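Local atomic coordinates of CsoZ (Staphylococcus aureus, PDB entry 6FF1), a protein that probably binds copper as a small metallochaperone of the heavy-metal-associated domain family, serving copper homeostasis in this bacterium. Residues I2-I7 against T44-T49; S19-R24 against Y61-K66. All blocks are in the same frame, centred on the assembly; numbering follows the deposited sequence.

How the contacts relate
From the N terminus the chain runs out along strand 3-10, through a loop into helix 15-26, back through strands 31-36 and 42-47, on into helix 53-62 and ends in strand 66-68: the βαββαβ ferredoxin-like order of heavy-metal-associated domains. Contact 1 closes the first loop, bringing residues 44-49 back beside 2-7 and so joining the two central strands of the sheet. Contact 2 closes a second loop, of the 36 residues 25-60, bringing 61-66 back against helix 15-26. Their segments alternate along the chain, so the two closures cross rather than nest. The contacts lie on opposite sides of the chain's centre, their centres about 16 Å apart: one pairs strands, the other joins helix 15-26 to the turn between helix 53-62 and strand 66-68.

Contact 1. Residues I2-I7 against T44-T49; sequences IHQNTI and TVSYET
The ring of Tyr47 carries His3 CB on one face, 3.8 Å from the ring centroid and off-centre toward the rim, a CH-pi contact; at its edge, in the ring plane, lies Asn5 OD1. The imidazole of His3 meets the phenol obliquely, with planes 46° apart and His3 ND1 3.7 Å from Tyr47 CE2. Tyr47 swings CG between its backbone N and carbonyl carbon (chi1 61°), which lays the ring across toward the neighbouring strand. There Tyr47 OH donates to Asn5 OD1 at 2.7 Å, arriving from above the amide's carbonyl plane, 45° out of it. These side chains lie on the helix-facing side of the antiparallel pair formed by the two inner strands of the ferredoxin-like sheet; Ile56 of helix 53-62 touches Tyr47, and Leu53 touches Asn5. His3-Tyr47 and Asn5-Val45 are hydrogen-bonded pairs, with His3 N to Tyr47 O at 2.7 Å nearly straight. On the other side of the sheet Gln4 and Ser46 form a non-hydrogen-bonded pair. A water joins their ends, donating to Gln4 OE1 at 2.8 Å and lying 2.6 Å from Ser46 OG. Further along, Thr6 and Thr44 point the same way from their strands, Thr6 OG1 3.5 Å from Thr44 CG2.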
ATOM      1  N   ILE A   2       5.934   2.837  15.296  1.00 20.99           N
ATOM      2  CA  ILE A   2       5.242   3.161  14.039  1.00 19.35           C
ATOM      3  C   ILE A   2       6.212   3.561  12.968  1.00 19.06           C
ATOM      4  O   ILE A   2       7.049   4.396  13.194  1.00 26.68           O
ATOM      5  CB  ILE A   2       4.267   4.361  14.164  1.00 26.25           C
ATOM      6  CG1 ILE A   2       3.244   4.115  15.189  1.00 29.77           C
ATOM      7  CG2 ILE A   2       3.561   4.605  12.798  1.00 32.56           C
ATOM      8  CD1 ILE A   2       2.184   3.160  14.809  1.00 31.39           C
ATOM      9  N   HIS A   3       6.126   2.905  11.842  1.00 15.38           N
ATOM     10  CA  HIS A   3       6.938   3.203  10.657  1.00 15.98           C
ATOM     11  C   HIS A   3       6.076   3.903   9.636  1.00 14.96           C
ATOM     12  O   HIS A   3       4.858   3.687   9.572  1.00 16.61           O
ATOM     13  CB  HIS A   3       7.448   1.919  10.071  1.00 18.40           C
ATOM     14  CG  HIS A   3       8.279   1.161  11.026  1.00 21.91           C
ATOM     15  ND1 HIS A   3       7.924  -0.061  11.536  1.00 26.67           N
ATOM     16  CD2 HIS A   3       9.443   1.516  11.629  1.00 23.11           C
ATOM     17  CE1 HIS A   3       8.899  -0.482  12.341  1.00 24.27           C
ATOM     18  NE2 HIS A   3       9.790   0.490  12.464  1.00 29.67           N
ATOM     19  N   GLN A   4       6.683   4.782   8.849  1.00 16.35           N
ATOM     20  CA  GLN A   4       6.016   5.391   7.748  1.00 16.82           C
ATOM     21  C   GLN A   4       6.865   5.148   6.533  1.00 15.23           C
ATOM     22  O   GLN A   4       8.077   5.358   6.546  1.00 19.42           O
ATOM     23  CB  GLN A   4       5.792   6.880   7.966  1.00 23.37           C
ATOM     24  CG  GLN A   4       4.915   7.475   6.851  1.00 32.06           C
ATOM     25  CD  GLN A   4       4.269   8.808   7.143  1.00 49.08           C
ATOM     26  OE1 GLN A   4       3.256   9.149   6.507  1.00 65.44           O
ATOM     27  NE2 GLN A   4       4.824   9.565   8.105  1.00 62.12           N
ATOM     28  N   ASN A   5       6.228   4.739   5.455  1.00 14.25           N
ATOM     29  CA  ASN A   5       6.901   4.562   4.163  1.00 14.75           C
ATOM     30  C   ASN A   5       6.054   5.106   3.044  1.00 13.90           C
ATOM     31  O   ASN A   5       4.800   5.069   3.094  1.00 14.61           O
ATOM     32  CB  ASN A   5       7.111   3.095   3.833  1.00 17.21           C
ATOM     33  CG  ASN A   5       8.222   2.450   4.534  1.00 18.42           C
ATOM     34  OD1 ASN A   5       8.161   2.166   5.715  1.00 20.24           O
ATOM     35  ND2 ASN A   5       9.290   2.170   3.775  1.00 20.34           N
ATOM     36  N   THR A   6       6.747   5.577   2.026  1.00 12.95           N
ATOM     37  CA  THR A   6       6.152   5.825   0.710  1.00 12.95           C
ATOM     38  C   THR A   6       6.608   4.718  -0.190  1.00 12.62           C
ATOM     39  O   THR A   6       7.801   4.484  -0.327  1.00 15.11           O
ATOM     40  CB  THR A   6       6.543   7.185   0.186  1.00 15.27           C
ATOM     41  OG1 THR A   6       6.158   8.186   1.127  1.00 20.31           O
ATOM     42  CG2 THR A   6       5.897   7.426  -1.180  1.00 17.51           C
ATOM     43  N   ILE A   7       5.666   4.004  -0.745  1.00 12.11           N
ATOM     44  CA  ILE A   7       5.895   2.900  -1.651  1.00 11.64           C
ATOM     45  C   ILE A   7       5.558   3.374  -3.046  1.00 11.58           C
ATOM     46  O   ILE A   7       4.437   3.900  -3.261  1.00 13.21           O
ATOM     47  CB  ILE A   7       5.078   1.674  -1.274  1.00 12.80           C
ATOM     48  CG1 ILE A   7       5.331   1.273   0.176  1.00 14.35           C
ATOM     49  CG2 ILE A   7       5.336   0.568  -2.251  1.00 12.66           C
ATOM     50  CD1 ILE A   7       4.357   0.249   0.720  1.00 14.10           C
ATOM     51  N   THR A  44       1.346   5.813   0.558  1.00 12.76           N
ATOM     52  CA  THR A  44       1.928   6.176   1.850  0.50 13.33           C
ATOM     53  C   THR A  44       1.230   5.424   2.929  1.00 12.86           C
ATOM     54  O   THR A  44      -0.009   5.391   2.970  1.00 14.69           O
ATOM     55  CB  THR A  44       1.854   7.678   2.188  0.50 15.94           C
ATOM     56  OG1 THR A  44       0.501   8.136   2.131  0.50 21.61           O
ATOM     57  CG2 THR A  44       2.705   8.474   1.208  0.50 16.96           C
ATOM     58  N   VAL A  45       2.002   4.827   3.823  1.00 12.85           N
ATOM     59  CA  VAL A  45       1.472   3.918   4.809  1.00 12.37           C
ATOM     60  C   VAL A  45       2.158   4.186   6.131  1.00 12.38           C
ATOM     61  O   VAL A  45       3.355   4.346   6.179  1.00 14.38           O
ATOM     62  CB  VAL A  45       1.659   2.486   4.358  1.00 14.76           C
ATOM     63  CG1 VAL A  45       0.884   2.047   3.180  1.00 22.92           C
ATOM     64  CG2 VAL A  45       3.071   2.128   4.101  1.00 16.50           C
ATOM     65  N   SER A  46       1.382   4.151   7.214  1.00 12.71           N
ATOM     66  CA  SER A  46       1.878   4.149   8.577  1.00 12.83           C
ATOM     67  C   SER A  46       1.474   2.845   9.218  1.00 12.07           C
ATOM     68  O   SER A  46       0.315   2.408   9.125  1.00 13.45           O
ATOM     69  CB  SER A  46       1.290   5.296   9.383  1.00 17.07           C
ATOM     70  OG  SER A  46       1.665   6.499   8.808  1.00 22.99           O
ATOM     71  N   TYR A  47       2.457   2.155   9.805  1.00 12.34           N
ATOM     72  CA  TYR A  47       2.197   0.801  10.228  1.00 13.80           C
ATOM     73  C   TYR A  47       3.165   0.380  11.337  1.00 13.44           C
ATOM     74  O   TYR A  47       4.212   0.964  11.534  1.00 16.37           O
ATOM     75  CB  TYR A  47       2.383  -0.175   9.052  1.00 13.22           C
ATOM     76  CG  TYR A  47       3.767  -0.194   8.478  1.00 12.87           C
ATOM     77  CD1 TYR A  47       4.126   0.705   7.531  1.00 14.11           C
ATOM     78  CD2 TYR A  47       4.745  -1.062   8.936  1.00 14.25           C
ATOM     79  CE1 TYR A  47       5.435   0.788   7.055  1.00 15.26           C
ATOM     80  CE2 TYR A  47       6.012  -1.001   8.452  1.00 15.17           C
ATOM     81  CZ  TYR A  47       6.355  -0.098   7.497  1.00 15.28           C
ATOM     82  OH  TYR A  47       7.670  -0.082   7.037  1.00 17.55           O
ATOM     83  N   GLU A  48       2.775  -0.662  12.017  1.00 13.46           N
ATOM     84  CA  GLU A  48       3.566  -1.291  13.057  1.00 13.31           C
ATOM     85  C   GLU A  48       3.373  -2.781  13.017  1.00 14.88           C
ATOM     86  O   GLU A  48       2.366  -3.293  12.503  1.00 13.37           O
ATOM     87  CB  GLU A  48       3.204  -0.767  14.437  1.00 15.31           C
ATOM     88  CG  GLU A  48       1.768  -1.070  14.831  1.00 14.13           C
ATOM     89  CD  GLU A  48       1.381  -0.433  16.166  1.00 15.55           C
ATOM     90  OE1 GLU A  48       0.388   0.311  16.190  1.00 16.46           O
ATOM     91  OE2 GLU A  48       2.063  -0.680  17.202  1.00 18.09           O
ATOM     92  N   THR A  49       4.322  -3.509  13.655  1.00 14.86           N
ATOM     93  CA  THR A  49       4.230  -4.953  13.829  1.00 16.16           C
ATOM     94  C   THR A  49       2.824  -5.305  14.340  1.00 14.02           C
ATOM     95  O   THR A  49       2.353  -4.638  15.249  1.00 15.30           O
ATOM     96  CB  THR A  49       5.284  -5.405  14.827  1.00 18.96           C
ATOM     97  OG1 THR A  49       6.521  -5.051  14.258  1.00 23.70           O
ATOM     98  CG2 THR A  49       5.224  -6.883  15.107  1.00 21.46           C
TER
HETATM   99  O   HOH W   1       0.855   7.760   6.638  1.00 32.83           O

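Contact 2. Residues S19-R24 against Y61-K66; sequences SQLTER and YDEGYK
A Schellman motif ends helix 53-62, and the side chain just before its glycine, Glu63, reaches across to helix 15-26. Gly64 takes positive phi (102°), where a side chain would run into the preceding carbonyl oxygen; Gly64 N bonds back to Tyr61 O at 3.0 Å. Glu63 extends beyond CG and brings its carboxylate at a slant against the side chains of Gln20, Leu21 and Arg24. One oxygen, Glu63 OE1, sits 3.5 Å from Leu21 CB and also approaches Gln20 CG. The other lies between the aliphatic parts of two residues: Glu63 OE2 is 3.4 Å from Leu21 CD1 and 3.3 Å from Arg24 CB. No hydrogen bond spans the two segments. Arg24 bends at chi2 and chi3, and although Glu63 OE2 lies near the guanidinium plane at its edge, Arg24 NE is 4.3 Å from it, too far for a salt bridge. Arg24 NE instead pairs with Glu59 OE2, whose carboxylate also lies close to that of Glu63; the positive charge probably eases the crowding of the two acids. Leu21, with CG trans to its own N (chi1 -178°), points its branches toward the turn; its side chain and that of Tyr65 run alongside in opposing senses, Leu21 CD2 4.1 Å from Tyr65 CD2, the methyl meeting the ring obliquely. Leu21 and Tyr65 both pack on Ile12 of the loop leading into helix 15-26 and on Ile60 of helix 53-62, while Leu21 also reaches Ile36 of strand 31-36; past Tyr65 the chain enters strand 66-68, where Lys66 bonds through its backbone to Ala10 of strand 3-10.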
ATOM      1  N   SER A  19      -9.410   2.014  -4.480  1.00 14.07           N
ATOM      2  CA  SER A  19     -10.279   1.693  -3.374  1.00 16.76           C
ATOM      3  C   SER A  19     -10.000   0.313  -2.812  1.00 14.98           C
ATOM      4  O   SER A  19      -9.880   0.154  -1.571  1.00 16.03           O
ATOM      5  CB  SER A  19     -11.763   1.818  -3.789  1.00 20.82           C
ATOM      6  OG  SER A  19     -12.030   3.160  -4.126  1.00 33.38           O
ATOM      7  N   GLN A  20      -9.880  -0.661  -3.677  1.00 14.82           N
ATOM      8  CA  GLN A  20      -9.653  -2.035  -3.255  1.00 15.31           C
ATOM      9  C   GLN A  20      -8.308  -2.185  -2.554  1.00 14.43           C
ATOM     10  O   GLN A  20      -8.234  -2.823  -1.491  1.00 15.46           O
ATOM     11  CB  GLN A  20      -9.745  -3.003  -4.412  1.00 16.94           C
ATOM     12  CG  GLN A  20      -9.354  -4.454  -4.095  1.00 26.04           C
ATOM     13  CD  GLN A  20     -10.155  -5.179  -3.009  1.00 41.13           C
ATOM     14  OE1 GLN A  20     -11.030  -4.605  -2.328  1.00 54.07           O
ATOM     15  NE2 GLN A  20      -9.820  -6.462  -2.813  1.00 46.78           N
ATOM     16  N   LEU A  21      -7.259  -1.612  -3.109  1.00 12.69           N
ATOM     17  CA  LEU A  21      -5.953  -1.745  -2.510  1.00 12.33           C
ATOM     18  C   LEU A  21      -5.873  -0.973  -1.220  1.00 12.53           C
ATOM     19  O   LEU A  21      -5.276  -1.433  -0.225  1.00 13.61           O
ATOM     20  CB  LEU A  21      -4.897  -1.290  -3.497  1.00 13.28           C
ATOM     21  CG  LEU A  21      -3.462  -1.426  -3.016  1.00 12.96           C
ATOM     22  CD1 LEU A  21      -3.104  -2.871  -2.744  1.00 12.99           C
ATOM     23  CD2 LEU A  21      -2.513  -0.819  -4.024  1.00 13.77           C
ATOM     24  N   THR A  22      -6.499   0.210  -1.167  1.00 12.78           N
ATOM     25  CA  THR A  22      -6.531   0.958   0.053  1.00 12.68           C
ATOM     26  C   THR A  22      -7.149   0.138   1.171  1.00 13.17           C
ATOM     27  O   THR A  22      -6.641   0.120   2.299  1.00 14.58           O
ATOM     28  CB  THR A  22      -7.248   2.291  -0.116  1.00 14.65           C
ATOM     29  OG1 THR A  22      -6.558   3.077  -1.108  1.00 14.83           O
ATOM     30  CG2 THR A  22      -7.284   3.056   1.147  1.00 16.02           C
ATOM     31  N   GLU A  23      -8.294  -0.458   0.903  1.00 13.57           N
ATOM     32  CA  GLU A  23      -8.979  -1.230   1.918  1.00 15.79           C
ATOM     33  C   GLU A  23      -8.169  -2.441   2.361  1.00 14.10           C
ATOM     34  O   GLU A  23      -8.049  -2.685   3.557  1.00 14.74           O
ATOM     35  CB  GLU A  23     -10.375  -1.654   1.385  1.00 17.79           C
ATOM     36  CG  GLU A  23     -11.180  -2.402   2.390  1.00 22.75           C
ATOM     37  CD  GLU A  23     -11.967  -1.520   3.377  1.00 40.46           C
ATOM     38  OE1 GLU A  23     -11.630  -0.322   3.539  1.00 51.68           O
ATOM     39  OE2 GLU A  23     -12.946  -2.032   3.990  1.00 63.41           O
ATOM     40  N   ARG A  24      -7.635  -3.179   1.414  1.00 13.08           N
ATOM     41  CA  ARG A  24      -6.851  -4.360   1.716  1.00 13.25           C
ATOM     42  C   ARG A  24      -5.623  -4.012   2.560  1.00 13.49           C
ATOM     43  O   ARG A  24      -5.348  -4.706   3.553  1.00 15.07           O
ATOM     44  CB  ARG A  24      -6.471  -5.132   0.489  1.00 15.58           C
ATOM     45  CG  ARG A  24      -7.631  -5.824  -0.183  1.00 18.80           C
ATOM     46  CD  ARG A  24      -7.884  -7.170   0.470  1.00 21.94           C
ATOM     47  NE  ARG A  24      -6.774  -8.076   0.368  1.00 26.33           N
ATOM     48  CZ  ARG A  24      -6.709  -9.249   0.941  1.00 27.15           C
ATOM     49  NH1 ARG A  24      -7.767  -9.745   1.578  1.00 36.37           N
ATOM     50  NH2 ARG A  24      -5.635 -10.012   0.839  1.00 35.39           N
ATOM     51  N   TYR A  61       1.728  -6.562  -4.753  1.00 12.72           N
ATOM     52  CA  TYR A  61       2.033  -7.510  -5.784  1.00 14.02           C
ATOM     53  C   TYR A  61       0.902  -8.514  -6.030  1.00 15.23           C
ATOM     54  O   TYR A  61       0.608  -8.888  -7.176  1.00 17.30           O
ATOM     55  CB  TYR A  61       3.358  -8.248  -5.488  1.00 14.09           C
ATOM     56  CG  TYR A  61       4.522  -7.516  -6.064  1.00 14.45           C
ATOM     57  CD1 TYR A  61       4.949  -6.344  -5.492  1.00 15.11           C
ATOM     58  CD2 TYR A  61       5.122  -7.931  -7.217  1.00 16.93           C
ATOM     59  CE1 TYR A  61       5.964  -5.617  -6.063  1.00 15.76           C
ATOM     60  CE2 TYR A  61       6.171  -7.213  -7.777  1.00 16.83           C
ATOM     61  CZ  TYR A  61       6.541  -6.036  -7.215  1.00 15.50           C
ATOM     62  OH  TYR A  61       7.527  -5.237  -7.761  1.00 17.14           O
ATOM     63  N   ASP A  62       0.279  -8.968  -4.958  1.00 14.87           N
ATOM     64  CA  ASP A  62      -0.831  -9.920  -5.110  1.00 17.24           C
ATOM     65  C   ASP A  62      -1.997  -9.366  -5.899  1.00 17.41           C
ATOM     66  O   ASP A  62      -2.725 -10.105  -6.574  1.00 21.88           O
ATOM     67  CB  ASP A  62      -1.317 -10.406  -3.745  1.00 19.31           C
ATOM     68  CG  ASP A  62      -0.344 -11.375  -3.083  1.00 23.78           C
ATOM     69  OD1 ASP A  62       0.610 -11.847  -3.749  1.00 26.26           O
ATOM     70  OD2 ASP A  62      -0.569 -11.624  -1.899  1.00 28.77           O
ATOM     71  N   GLU A  63      -2.184  -8.053  -5.820  1.00 16.62           N
ATOM     72  CA  GLU A  63      -3.231  -7.383  -6.585  1.00 17.13           C
ATOM     73  C   GLU A  63      -2.841  -7.064  -8.016  1.00 17.53           C
ATOM     74  O   GLU A  63      -3.674  -6.512  -8.746  1.00 20.18           O
ATOM     75  CB  GLU A  63      -3.737  -6.150  -5.821  1.00 17.42           C
ATOM     76  CG  GLU A  63      -4.353  -6.532  -4.518  1.00 17.61           C
ATOM     77  CD  GLU A  63      -5.162  -5.444  -3.872  1.00 17.73           C
ATOM     78  OE1 GLU A  63      -5.603  -4.509  -4.546  1.00 20.46           O
ATOM     79  OE2 GLU A  63      -5.319  -5.436  -2.631  1.00 18.56           O
ATOM     80  N   GLY A  64      -1.613  -7.366  -8.406  1.00 16.44           N
ATOM     81  CA  GLY A  64      -1.178  -7.272  -9.747  1.00 17.48           C
ATOM     82  C   GLY A  64      -0.335  -6.075 -10.104  1.00 16.06           C
ATOM     83  O   GLY A  64      -0.110  -5.830 -11.287  1.00 20.27           O
ATOM     84  N   TYR A  65       0.092  -5.310  -9.093  1.00 14.54           N
ATOM     85  CA  TYR A  65       0.873  -4.123  -9.351  1.00 12.69           C
ATOM     86  C   TYR A  65       2.352  -4.403  -9.137  1.00 13.97           C
ATOM     87  O   TYR A  65       2.769  -5.496  -8.743  1.00 15.73           O
ATOM     88  CB  TYR A  65       0.371  -2.986  -8.434  1.00 13.58           C
ATOM     89  CG  TYR A  65      -1.137  -2.860  -8.523  1.00 12.64           C
ATOM     90  CD1 TYR A  65      -1.782  -2.606  -9.734  1.00 13.41           C
ATOM     91  CD2 TYR A  65      -1.922  -3.080  -7.427  1.00 12.95           C
ATOM     92  CE1 TYR A  65      -3.146  -2.605  -9.821  1.00 13.70           C
ATOM     93  CE2 TYR A  65      -3.280  -3.025  -7.493  1.00 13.11           C
ATOM     94  CZ  TYR A  65      -3.872  -2.770  -8.719  1.00 13.71           C
ATOM     95  OH  TYR A  65      -5.251  -2.837  -8.800  1.00 14.72           O
ATOM     96  N   LYS A  66       3.161  -3.430  -9.465  1.00 13.67           N
ATOM     97  CA  LYS A  66       4.628  -3.506  -9.263  1.00 14.19           C
ATOM     98  C   LYS A  66       5.070  -2.364  -8.416  1.00 12.93           C
ATOM     99  O   LYS A  66       4.365  -1.378  -8.248  1.00 14.07           O
ATOM    100  CB  LYS A  66       5.335  -3.512 -10.593  1.00 16.90           C
ATOM    101  CG  LYS A  66       4.888  -4.596 -11.526  1.00 19.31           C
ATOM    102  CD  LYS A  66       5.257  -5.966 -11.039  1.00 20.02           C
ATOM    103  CE  LYS A  66       4.677  -7.098 -11.903  1.00 28.69           C
ATOM    104  NZ  LYS A  66       5.200  -6.982 -13.287  1.00 33.42           N
TER